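Local coordinates for protein CocE/NonD family hydrolase (Staphylococcus aureus subsp. aureus COL, PDB 3III) that is probably a serine hydrolase of the CocE/NonD family, with an alpha/beta-hydrolase catalytic domain joined to a C-terminal beta-rich domain related to that of X-Pro dipeptidyl-peptidases, at residues E336-F341 / S499-K504; T403-N408 / L554-V559. All coordinates share one frame; numbering follows the deposited sequence.

Contact 1 (E336-F341 / S499-K504)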
ATOM      1  N   GLU A 336       4.762   7.822  12.332  1.00  8.57           N
ATOM      2  CA  GLU A 336       4.913   7.089  13.609  1.00  8.75           C
ATOM      3  C   GLU A 336       6.294   6.477  13.743  1.00  8.39           C
ATOM      4  O   GLU A 336       6.767   5.796  12.834  1.00  7.58           O
ATOM      5  CB  GLU A 336       3.844   5.966  13.765  1.00  9.07           C
ATOM      6  CG  GLU A 336       3.943   5.300  15.102  1.00  9.67           C
ATOM      7  CD  GLU A 336       2.872   4.295  15.397  1.00 12.56           C
ATOM      8  OE1 GLU A 336       2.042   3.974  14.510  1.00  9.30           O
ATOM      9  OE2 GLU A 336       2.908   3.834  16.547  1.00 11.58           O
ATOM     10  N   VAL A 337       6.929   6.691  14.887  1.00  8.67           N
ATOM     11  CA  VAL A 337       8.085   5.896  15.282  1.00  7.47           C
ATOM     12  C   VAL A 337       7.559   4.760  16.185  1.00  6.58           C
ATOM     13  O   VAL A 337       7.150   4.984  17.325  1.00  5.99           O
ATOM     14  CB  VAL A 337       9.098   6.722  16.038  1.00  7.45           C
ATOM     15  CG1 VAL A 337      10.353   5.845  16.363  1.00  7.26           C
ATOM     16  CG2 VAL A 337       9.554   7.928  15.154  1.00  8.61           C
ATOM     17  N   ARG A 338       7.523   3.538  15.671  1.00  6.46           N
ATOM     18  CA  ARG A 338       6.883   2.432  16.395  1.00  6.91           C
ATOM     19  C   ARG A 338       7.843   1.990  17.508  1.00  7.78           C
ATOM     20  O   ARG A 338       9.010   1.816  17.250  1.00  6.69           O
ATOM     21  CB  ARG A 338       6.651   1.250  15.481  1.00  6.86           C
ATOM     22  CG  ARG A 338       5.735   1.533  14.337  1.00  6.65           C
ATOM     23  CD  ARG A 338       5.645   0.373  13.356  1.00  7.19           C
ATOM     24  NE  ARG A 338       6.974   0.092  12.834  1.00  7.70           N
ATOM     25  CZ  ARG A 338       7.286  -0.940  12.048  1.00 10.52           C
ATOM     26  NH1 ARG A 338       6.352  -1.786  11.588  1.00  8.76           N
ATOM     27  NH2 ARG A 338       8.552  -1.090  11.658  1.00  9.46           N
ATOM     28  N   ASP A 339       7.335   1.734  18.702  1.00  6.80           N
ATOM     29  CA  ASP A 339       8.128   1.137  19.774  1.00  7.66           C
ATOM     30  C   ASP A 339       7.692  -0.338  20.039  1.00  8.15           C
ATOM     31  O   ASP A 339       8.549  -1.255  20.045  1.00  7.16           O
ATOM     32  CB  ASP A 339       7.954   1.934  21.057  1.00  8.08           C
ATOM     33  CG  ASP A 339       8.736   1.300  22.232  1.00 11.45           C
ATOM     34  OD1 ASP A 339       9.744   0.585  21.984  1.00  9.76           O
ATOM     35  OD2 ASP A 339       8.319   1.504  23.366  1.00 12.53           O
ATOM     36  N   GLN A 340       6.387  -0.532  20.257  1.00  7.52           N
ATOM     37  CA  GLN A 340       5.761  -1.844  20.374  1.00  9.04           C
ATOM     38  C   GLN A 340       4.452  -1.833  19.553  1.00  8.54           C
ATOM     39  O   GLN A 340       4.091  -0.810  18.939  1.00  7.26           O
ATOM     40  CB  GLN A 340       5.465  -2.228  21.842  1.00  9.99           C
ATOM     41  CG  GLN A 340       6.646  -2.329  22.785  1.00 13.61           C
ATOM     42  CD  GLN A 340       7.115  -3.784  23.088  1.00 21.62           C
ATOM     43  OE1 GLN A 340       6.329  -4.782  23.017  1.00 23.64           O
ATOM     44  NE2 GLN A 340       8.422  -3.920  23.429  1.00 21.62           N
ATOM     45  N   PHE A 341       3.733  -2.952  19.588  1.00  7.94           N
ATOM     46  CA  PHE A 341       2.463  -3.125  18.859  1.00  7.67           C
ATOM     47  C   PHE A 341       1.520  -2.050  19.382  1.00  8.33           C
ATOM     48  O   PHE A 341       1.200  -2.014  20.605  1.00  8.04           O
ATOM     49  CB  PHE A 341       1.901  -4.560  19.094  1.00  7.79           C
ATOM     50  CG  PHE A 341       0.546  -4.791  18.511  1.00  5.96           C
ATOM     51  CD1 PHE A 341       0.394  -5.241  17.227  1.00  7.57           C
ATOM     52  CD2 PHE A 341      -0.579  -4.520  19.255  1.00  9.67           C
ATOM     53  CE1 PHE A 341      -0.877  -5.412  16.658  1.00  9.43           C
ATOM     54  CE2 PHE A 341      -1.863  -4.661  18.706  1.00  9.84           C
ATOM     55  CZ  PHE A 341      -2.011  -5.145  17.407  1.00  9.05           C
ATOM     56  N   SER A 499      10.229   1.449   6.885  1.00  8.93           N
ATOM     57  CA  SER A 499       9.776   1.155   8.237  1.00  9.41           C
ATOM     58  C   SER A 499      10.235   2.276   9.197  1.00  7.64           C
ATOM     59  O   SER A 499      11.163   2.976   8.912  1.00  6.56           O
ATOM     60  CB  SER A 499      10.321  -0.204   8.668  1.00  9.57           C
ATOM     61  OG  SER A 499      11.698  -0.164   8.865  1.00  8.41           O
ATOM     62  N   GLY A 500       9.512   2.454  10.287  1.00  8.41           N
ATOM     63  CA  GLY A 500       9.826   3.463  11.310  1.00  6.86           C
ATOM     64  C   GLY A 500       9.753   2.865  12.679  1.00  6.98           C
ATOM     65  O   GLY A 500       8.660   2.493  13.138  1.00  7.36           O
ATOM     66  N   THR A 501      10.882   2.836  13.388  1.00  5.85           N
ATOM     67  CA  THR A 501      10.987   2.060  14.613  1.00  6.10           C
ATOM     68  C   THR A 501      12.021   2.640  15.542  1.00  6.55           C
ATOM     69  O   THR A 501      13.087   3.087  15.069  1.00  6.38           O
ATOM     70  CB  THR A 501      11.399   0.584  14.254  1.00  6.77           C
ATOM     71  OG1 THR A 501      10.726   0.213  13.047  1.00  8.95           O
ATOM     72  CG2 THR A 501      11.068  -0.433  15.402  1.00  5.41           C
ATOM     73  N   LEU A 502      11.697   2.672  16.834  1.00  6.30           N
ATOM     74  CA  LEU A 502      12.632   3.000  17.907  1.00  6.90           C
ATOM     75  C   LEU A 502      13.304   1.718  18.368  1.00  7.76           C
ATOM     76  O   LEU A 502      12.598   0.690  18.614  1.00  8.71           O
ATOM     77  CB  LEU A 502      11.870   3.542  19.127  1.00  7.51           C
ATOM     78  CG  LEU A 502      12.596   3.856  20.429  1.00  6.84           C
ATOM     79  CD1 LEU A 502      13.685   4.933  20.186  1.00  3.59           C
ATOM     80  CD2 LEU A 502      11.495   4.336  21.447  1.00  8.87           C
ATOM     81  N   PHE A 503      14.631   1.770  18.518  1.00  8.54           N
ATOM     82  CA  PHE A 503      15.369   0.721  19.211  1.00  8.76           C
ATOM     83  C   PHE A 503      15.920   1.393  20.443  1.00  8.39           C
ATOM     84  O   PHE A 503      16.759   2.290  20.331  1.00  8.77           O
ATOM     85  CB  PHE A 503      16.503   0.140  18.296  1.00  8.83           C
ATOM     86  CG  PHE A 503      15.997  -0.604  17.115  1.00  7.28           C
ATOM     87  CD1 PHE A 503      15.928  -2.003  17.124  1.00 10.32           C
ATOM     88  CD2 PHE A 503      15.496   0.066  16.014  1.00  7.43           C
ATOM     89  CE1 PHE A 503      15.432  -2.695  16.047  1.00  9.16           C
ATOM     90  CE2 PHE A 503      14.974  -0.634  14.924  1.00  9.57           C
ATOM     91  CZ  PHE A 503      14.929  -1.999  14.939  1.00 10.68           C
ATOM     92  N   LYS A 504      15.398   1.052  21.619  1.00  8.59           N
ATOM     93  CA  LYS A 504      15.876   1.633  22.868  1.00  8.81           C
ATOM     94  C   LYS A 504      17.227   1.072  23.242  1.00  7.99           C
ATOM     95  O   LYS A 504      17.587   0.001  22.822  1.00  7.28           O
ATOM     96  CB  LYS A 504      14.900   1.375  24.023  1.00  9.78           C
ATOM     97  CG  LYS A 504      13.463   1.958  23.838  1.00 11.05           C
ATOM     98  CD  LYS A 504      12.577   1.436  25.010  1.00 14.60           C
ATOM     99  CE  LYS A 504      11.297   2.230  25.177  1.00 18.62           C
ATOM    100  NZ  LYS A 504      10.584   1.793  26.447  1.00 19.90           N
TER

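Contact 2 (T403-N408 / L554-V559)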
ATOM      1  N   THR A 403      17.894   4.699  19.510  1.00  8.23           N
ATOM      2  CA  THR A 403      18.154   5.007  18.124  1.00  8.06           C
ATOM      3  C   THR A 403      16.886   4.869  17.337  1.00  7.18           C
ATOM      4  O   THR A 403      16.235   3.825  17.444  1.00  7.61           O
ATOM      5  CB  THR A 403      19.193   4.023  17.570  1.00  8.63           C
ATOM      6  OG1 THR A 403      20.379   4.156  18.374  1.00  7.45           O
ATOM      7  CG2 THR A 403      19.513   4.259  16.082  1.00  8.37           C
ATOM      8  N   GLU A 404      16.569   5.870  16.518  1.00  7.21           N
ATOM      9  CA  GLU A 404      15.404   5.797  15.619  1.00  7.66           C
ATOM     10  C   GLU A 404      15.818   5.533  14.180  1.00  8.44           C
ATOM     11  O   GLU A 404      16.633   6.256  13.615  1.00 10.12           O
ATOM     12  CB  GLU A 404      14.520   7.037  15.716  1.00  7.65           C
ATOM     13  CG  GLU A 404      14.017   7.259  17.167  1.00  8.91           C
ATOM     14  CD  GLU A 404      13.089   8.436  17.380  1.00 12.32           C
ATOM     15  OE1 GLU A 404      12.892   9.287  16.478  1.00 13.40           O
ATOM     16  OE2 GLU A 404      12.539   8.499  18.511  1.00 17.78           O
ATOM     17  N   LEU A 405      15.239   4.482  13.606  1.00  8.08           N
ATOM     18  CA  LEU A 405      15.446   4.105  12.226  1.00  8.39           C
ATOM     19  C   LEU A 405      14.155   4.365  11.451  1.00  7.61           C
ATOM     20  O   LEU A 405      13.143   3.718  11.676  1.00  7.91           O
ATOM     21  CB  LEU A 405      15.808   2.625  12.109  1.00  9.05           C
ATOM     22  CG  LEU A 405      17.096   2.207  12.834  1.00  9.92           C
ATOM     23  CD1 LEU A 405      17.407   0.830  12.322  1.00  8.74           C
ATOM     24  CD2 LEU A 405      18.255   3.177  12.625  1.00  9.45           C
ATOM     25  N   VAL A 406      14.188   5.321  10.531  1.00  7.83           N
ATOM     26  CA  VAL A 406      13.001   5.666   9.760  1.00  6.52           C
ATOM     27  C   VAL A 406      13.363   5.831   8.308  1.00  6.77           C
ATOM     28  O   VAL A 406      14.024   6.783   7.932  1.00  6.36           O
ATOM     29  CB  VAL A 406      12.320   6.927  10.297  1.00  6.97           C
ATOM     30  CG1 VAL A 406      11.056   7.291   9.437  1.00  8.34           C
ATOM     31  CG2 VAL A 406      11.897   6.779  11.777  1.00  7.68           C
ATOM     32  N   GLY A 407      12.854   4.936   7.486  1.00  7.25           N
ATOM     33  CA  GLY A 407      13.128   4.942   6.086  1.00  8.92           C
ATOM     34  C   GLY A 407      13.443   3.572   5.504  1.00  7.80           C
ATOM     35  O   GLY A 407      13.030   2.516   6.063  1.00  8.21           O
ATOM     36  N   ASN A 408      14.096   3.581   4.339  1.00  7.35           N
ATOM     37  CA  ASN A 408      14.520   2.356   3.659  1.00  7.33           C
ATOM     38  C   ASN A 408      15.759   1.795   4.322  1.00  7.20           C
ATOM     39  O   ASN A 408      16.498   2.529   4.942  1.00  7.15           O
ATOM     40  CB  ASN A 408      14.801   2.634   2.175  1.00  7.99           C
ATOM     41  CG  ASN A 408      13.511   2.728   1.318  1.00 10.13           C
ATOM     42  OD1 ASN A 408      13.017   1.705   0.804  1.00 16.98           O
ATOM     43  ND2 ASN A 408      13.022   3.949   1.097  1.00  9.39           N
ATOM     44  N   LEU A 554      24.407  -3.979   6.244  1.00  6.65           N
ATOM     45  CA  LEU A 554      23.072  -3.418   6.315  1.00  7.20           C
ATOM     46  C   LEU A 554      23.171  -1.904   6.443  1.00  6.83           C
ATOM     47  O   LEU A 554      23.808  -1.401   7.343  1.00  9.13           O
ATOM     48  CB  LEU A 554      22.289  -4.032   7.491  1.00  6.66           C
ATOM     49  CG  LEU A 554      20.847  -3.490   7.647  1.00  7.36           C
ATOM     50  CD1 LEU A 554      19.860  -4.001   6.525  1.00  6.71           C
ATOM     51  CD2 LEU A 554      20.447  -3.849   9.089  1.00  5.34           C
ATOM     52  N   ILE A 555      22.610  -1.160   5.500  1.00  7.60           N
ATOM     53  CA  ILE A 555      22.541   0.294   5.604  1.00  7.09           C
ATOM     54  C   ILE A 555      21.240   0.644   6.387  1.00  7.95           C
ATOM     55  O   ILE A 555      20.159   0.264   5.961  1.00  6.93           O
ATOM     56  CB  ILE A 555      22.479   0.962   4.227  1.00  6.59           C
ATOM     57  CG1 ILE A 555      23.685   0.607   3.362  1.00  9.82           C
ATOM     58  CG2 ILE A 555      22.326   2.487   4.345  1.00  6.07           C
ATOM     59  CD1 ILE A 555      24.986   1.016   3.927  1.00  8.23           C
ATOM     60  N   ILE A 556      21.373   1.372   7.479  1.00  8.37           N
ATOM     61  CA  ILE A 556      20.249   1.738   8.313  1.00  9.14           C
ATOM     62  C   ILE A 556      20.054   3.257   8.343  1.00  8.00           C
ATOM     63  O   ILE A 556      21.020   3.998   8.367  1.00  8.75           O
ATOM     64  CB  ILE A 556      20.378   1.186   9.740  1.00  8.30           C
ATOM     65  CG1 ILE A 556      21.590   1.763  10.487  1.00  9.76           C
ATOM     66  CG2 ILE A 556      20.342  -0.332   9.709  1.00  9.86           C
ATOM     67  CD1 ILE A 556      21.623   1.323  11.957  1.00  8.17           C
ATOM     68  N   PRO A 557      18.793   3.725   8.314  1.00  9.06           N
ATOM     69  CA  PRO A 557      18.488   5.166   8.230  1.00  7.98           C
ATOM     70  C   PRO A 557      18.318   5.777   9.606  1.00  9.10           C
ATOM     71  O   PRO A 557      17.195   5.857  10.147  1.00  8.10           O
ATOM     72  CB  PRO A 557      17.132   5.175   7.501  1.00  9.65           C
ATOM     73  CG  PRO A 557      16.479   3.800   7.935  1.00  8.28           C
ATOM     74  CD  PRO A 557      17.655   2.887   7.920  1.00  7.28           C
ATOM     75  N   ILE A 558      19.419   6.204  10.207  1.00  9.11           N
ATOM     76  CA  ILE A 558      19.388   6.713  11.566  1.00  8.68           C
ATOM     77  C   ILE A 558      18.889   8.155  11.502  1.00 10.19           C
ATOM     78  O   ILE A 558      19.439   9.006  10.752  1.00  8.43           O
ATOM     79  CB  ILE A 558      20.775   6.680  12.269  1.00  8.88           C
ATOM     80  CG1 ILE A 558      21.305   5.238  12.344  1.00  7.45           C
ATOM     81  CG2 ILE A 558      20.674   7.340  13.696  1.00  8.55           C
ATOM     82  CD1 ILE A 558      22.531   5.056  13.075  1.00 12.12           C
ATOM     83  N   VAL A 559      17.856   8.446  12.277  1.00 10.61           N
ATOM     84  CA  VAL A 559      17.297   9.803  12.338  1.00 12.03           C
ATOM     85  C   VAL A 559      17.163  10.339  13.777  1.00 13.28           C
ATOM     86  O   VAL A 559      17.228   9.590  14.703  1.00 13.74           O
ATOM     87  CB  VAL A 559      15.921   9.828  11.620  1.00 12.35           C
ATOM     88  CG1 VAL A 559      16.062   9.490  10.174  1.00 10.20           C
ATOM     89  CG2 VAL A 559      14.944   8.876  12.235  1.00 11.08           C
TER
HETATM   90  O   HOH W   1      18.245   8.202  16.523  1.00 10.93           O

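Contact 1 (E336-F341 / S499-K504)
A single backbone bridge joins the catalytic-domain sheet to the C-terminal beta domain here: Arg338 of strand 333-338 pairs with Thr501 of strand 490-503. The axes of segments 336-338 and 499-503 come within 4.1 Å but cross at 52°, so the pairing stays local. Two bonds of parallel type frame Thr501: Arg338 N donates to Gly500 O at 3.0 Å, and Leu502 N donates to Arg338 O at 2.9 Å, nearly straight. The arginine side chain adds a second grip on the same carbonyl. A turn about its CG-CD bond (chi3 -59°) brings Arg338 NE to 2.9 Å from Gly500 O; Arg338 N and Arg338 NE reach that oxygen from opposite faces of the carbonyl plane. Bonds from NE and NH2 to neighbouring residues fix the guanidinium's rotation, while NH2 also bonds Val452 O and Phe441 makes a cation-pi contact with the group. On the other flank Val337 CG1 packs 3.9 Å from Leu502 CB. Asp339 OD2 pairs chiefly with Lys343, and Lys504 NZ makes a long salt bridge to it at 3.8 Å; OD1 pairs with Lys431. Together the three lysines would be expected to stabilise the negative charge. Thr501 OG1 receives Arg338 NH2 in the guanidinium plane at 2.9 Å, with an N-H...O angle of 156°.

Contact 2 (T403-N408 / L554-V559)
Leu405 meets Ile556 and Ile558 at the apolar centre of this antiparallel strand contact, in the beta sheet of the C-terminal, non-catalytic X-Pro dipeptidyl-peptidase-type domain. CD2 reaches both isoleucines, lying 3.7 Å from Ile558 CG1, whereas Leu405 CD1 rests 4.0 Å from Ile556 CB. Placing Ile556 CG1 between the backbone N and carbonyl carbon (chi1 63°) carries Ile556 CD1 to the Leu405 CD2 methyl, the two side chains crossing at a slant. Leu405 and Ile558 form the non-hydrogen-bonded pair, with both CB atoms on one face. A separate apolar patch lies where Val406 and Val559 cross at about a right angle, their CG2 methyls 3.7 Å apart. Pro557 turns its ring toward the chain after the corner at Gly407: CG and CD face Asn408 O, with CD at 3.2 Å. That oxygen is buried without a hydrogen-bond partner in the model.

The backbone bonds lie outward from this packing. Val559 N reaches Glu404 O at 2.8 Å, almost in line with the C=O, and Val406 N reaches Pro557 O at 3.1 Å in the carbonyl plane. At the polar edge a water accepts from Glu404 N; its very short approach to Val559 O makes a bridge there doubtful. Glu404 OE1 is held by Lys347 and Asn560. Backbone bonding of Leu405 with Thr501, and the bonds above to 553-559, place strand 403-406 between strands 490-503 and 553-559, while Leu509 of strand 508-514 touches Leu405 and Thr360 of strand 358-365 touches Ile558.

In the fold
Strands 490-503 and 403-406 are neighbours in one antiparallel sheet, so contacts 1 and 2 are successive steps across the beta domain, their centres about 11 Å apart. Phe503 O to Thr403 N, 2.8 Å, and Thr501 O to Leu405 N, 3.0 Å, are probable hydrogen bonds that tie them. Side chains add packing, with Leu502 CD1 3.8 Å from Glu404 CG. Contact 1 reaches outward to strand 333-338 of the large mixed sheet; contact 2 continues to the C-terminal strand 553-559. Their segments alternate along the chain, so that the two contacts cross in chain order. Both are structural packing; no catalytic function is assigned to any residue in them.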